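Long-range contact in pilin (Streptococcus pyogenes serotype M1, PDB 3B2M), which forms, as stacked and covalently joined subunits, the shaft of the pilus that the bacterium needs for adhesion to host cells, aggregation and biofilm formation: residues A17-T22 / V149-K154. The protein carries 1 engineered substitution. Sequence-based numbering, arbitrary orientation. Where two conformers were deposited one is given.
Sequences AKLTVT and VPIQFK
The F153 ring takes V21 at its edge, near the ring plane, where CG1 of the valine lies 3.8 Å from CD2. This ring also meets that of F41 with the two planes about 15° apart, packs edge-to-face with Y120, and touches V102 of strand 96-105. V21 reaches it because CG1 stands anti to the backbone N (chi1 176°); the same methyl rests more loosely on CG2 of I151. Toward the N-terminal end of both strands, the side chain of I151 lies roughly perpendicular to that of L19, and the CD1 of I151 presses against both methyls of the leucine, tightly at L19 CD1 (3.4 Å). The backbones run parallel: T22 N donates to I151 O (2.8 Å) in the carbonyl plane, and F153 N donates to T22 O (2.8 Å), the C=O...N angle being 174°. Q152 CA adds a CA-H...O contact to T22 O. Here the first and last strands of the N-terminal isopeptide domain pair; a residue further along, K23 and N155 are joined by the domain's Lys-Asn cross-link, whose formation is autocatalysed by E104, a neighbour of the F153 ring. F153 shares its face of the sheet with V21 and I151. T22 and Q152 occupy the other face, running alongside each other from neighbouring strands; in one of the two modelled conformers of Q152, its CG lies 3.7 Å from T22 CB and its OE1 accepts from N24 ND2. A water 2.6 Å from T22 OG1 donates to I151 O, giving that carbonyl a second hydrogen-bond partner beside T22 N.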
loop_
_atom_site.group_PDB
_atom_site.type_symbol
_atom_site.label_atom_id
_atom_site.label_comp_id
_atom_site.label_asym_id
_atom_site.label_seq_id
_atom_site.Cartn_x
_atom_site.Cartn_y
_atom_site.Cartn_z
ATOM N N ALA A 17 19.407 8.085 -23.397
ATOM C CA ALA A 17 19.828 9.018 -22.350
ATOM C C ALA A 17 18.755 9.162 -21.276
ATOM O O ALA A 17 18.806 10.080 -20.453
ATOM C CB ALA A 17 20.165 10.378 -22.958
ATOM N N LYS A 18 17.770 8.266 -21.303
ATOM C CA LYS A 18 16.666 8.291 -20.337
ATOM C C LYS A 18 16.400 6.891 -19.790
ATOM O O LYS A 18 16.372 5.935 -20.544
ATOM C CB LYS A 18 15.398 8.857 -20.987
ATOM C CG LYS A 18 15.415 10.376 -21.173
ATOM C CD LYS A 18 14.166 10.863 -21.909
ATOM C CE LYS A 18 13.925 12.360 -21.693
ATOM N NZ LYS A 18 12.693 12.828 -22.417
ATOM N N LEU A 19 16.221 6.777 -18.475
ATOM C CA LEU A 19 15.964 5.486 -17.825
ATOM C C LEU A 19 14.624 5.506 -17.094
ATOM O O LEU A 19 14.386 6.349 -16.231
ATOM C CB LEU A 19 17.089 5.160 -16.843
ATOM C CG LEU A 19 17.014 3.931 -15.943
ATOM C CD1 LEU A 19 17.181 2.643 -16.745
ATOM C CD2 LEU A 19 18.099 4.060 -14.885
ATOM N N THR A 20 13.759 4.569 -17.450
ATOM C CA THR A 20 12.455 4.447 -16.824
ATOM C C THR A 20 12.577 3.624 -15.548
ATOM O O THR A 20 13.258 2.614 -15.525
ATOM C CB THR A 20 11.461 3.811 -17.803
ATOM O OG1 THR A 20 11.405 4.615 -18.985
ATOM C CG2 THR A 20 10.062 3.722 -17.213
ATOM N N VAL A 21 11.949 4.092 -14.483
ATOM C CA VAL A 21 11.845 3.332 -13.247
ATOM C C VAL A 21 10.369 3.007 -13.118
ATOM O O VAL A 21 9.517 3.886 -13.297
ATOM C CB VAL A 21 12.329 4.140 -11.992
ATOM C CG1 VAL A 21 12.108 3.357 -10.711
ATOM C CG2 VAL A 21 13.816 4.530 -12.103
ATOM N N THR A 22 10.073 1.748 -12.818
ATOM C CA THR A 22 8.710 1.309 -12.669
ATOM C C THR A 22 8.367 0.961 -11.216
ATOM O O THR A 22 9.108 0.260 -10.532
ATOM C CB THR A 22 8.419 0.109 -13.600
ATOM O OG1 THR A 22 8.630 0.509 -14.967
ATOM C CG2 THR A 22 7.017 -0.379 -13.429
ATOM N N VAL A 149 17.677 -6.393 -16.474
ATOM C CA VAL A 149 16.234 -6.328 -16.252
ATOM C C VAL A 149 15.769 -4.870 -16.240
ATOM O O VAL A 149 16.564 -3.970 -15.911
ATOM C CB VAL A 149 15.821 -6.991 -14.888
ATOM C CG1 VAL A 149 15.932 -8.529 -14.949
ATOM C CG2 VAL A 149 16.647 -6.415 -13.711
ATOM N N PRO A 150 14.484 -4.629 -16.587
ATOM C CA PRO A 150 13.951 -3.272 -16.412
ATOM C C PRO A 150 14.010 -2.920 -14.934
ATOM O O PRO A 150 13.911 -3.801 -14.094
ATOM C CB PRO A 150 12.492 -3.393 -16.863
ATOM C CG PRO A 150 12.438 -4.639 -17.723
ATOM C CD PRO A 150 13.489 -5.558 -17.167
ATOM N N ILE A 151 14.218 -1.658 -14.608
ATOM C CA ILE A 151 14.241 -1.282 -13.211
ATOM C C ILE A 151 12.812 -1.143 -12.685
ATOM O O ILE A 151 12.083 -0.209 -13.054
ATOM C CB ILE A 151 15.064 -0.012 -12.965
ATOM C CG1 ILE A 151 16.532 -0.344 -13.211
ATOM C CG2 ILE A 151 14.876 0.459 -11.548
ATOM C CD1 ILE A 151 17.204 0.625 -14.055
ATOM N N GLN A 152 12.438 -2.109 -11.849
ATOM C CA GLN A 152 11.133 -2.124 -11.207
ATOM C C GLN A 152 11.296 -2.276 -9.695
ATOM O O GLN A 152 12.125 -3.074 -9.218
ATOM C CB GLN A 152 10.251 -3.258 -11.769
ATOM C CG GLN A 152 10.045 -3.216 -13.284
ATOM C CD GLN A 152 8.987 -4.197 -13.774
ATOM O OE1 GLN A 152 7.801 -4.096 -13.411
ATOM N NE2 GLN A 152 9.408 -5.154 -14.612
ATOM N N PHE A 153 10.526 -1.497 -8.949
ATOM C CA PHE A 153 10.453 -1.653 -7.503
ATOM C C PHE A 153 9.047 -2.098 -7.129
ATOM O O PHE A 153 8.045 -1.600 -7.673
ATOM C CB PHE A 153 10.790 -0.368 -6.763
ATOM C CG PHE A 153 12.238 0.037 -6.872
ATOM C CD1 PHE A 153 13.191 -0.487 -6.004
ATOM C CD2 PHE A 153 12.642 0.955 -7.831
ATOM C CE1 PHE A 153 14.504 -0.120 -6.093
ATOM C CE2 PHE A 153 13.966 1.353 -7.913
ATOM C CZ PHE A 153 14.902 0.808 -7.044
ATOM N N LYS A 154 8.996 -3.023 -6.178
ATOM C CA LYS A 154 7.766 -3.709 -5.814
ATOM C C LYS A 154 7.532 -3.506 -4.335
ATOM O O LYS A 154 8.246 -4.066 -3.483
ATOM C CB LYS A 154 7.843 -5.201 -6.160
ATOM C CG LYS A 154 6.527 -5.952 -5.912
ATOM C CD LYS A 154 6.527 -7.371 -6.488
ATOM C CE LYS A 154 7.490 -8.329 -5.775
ATOM N NZ LYS A 154 7.189 -9.764 -6.144
HETATM O O HOH W 1 11.023 -0.288 -15.725
#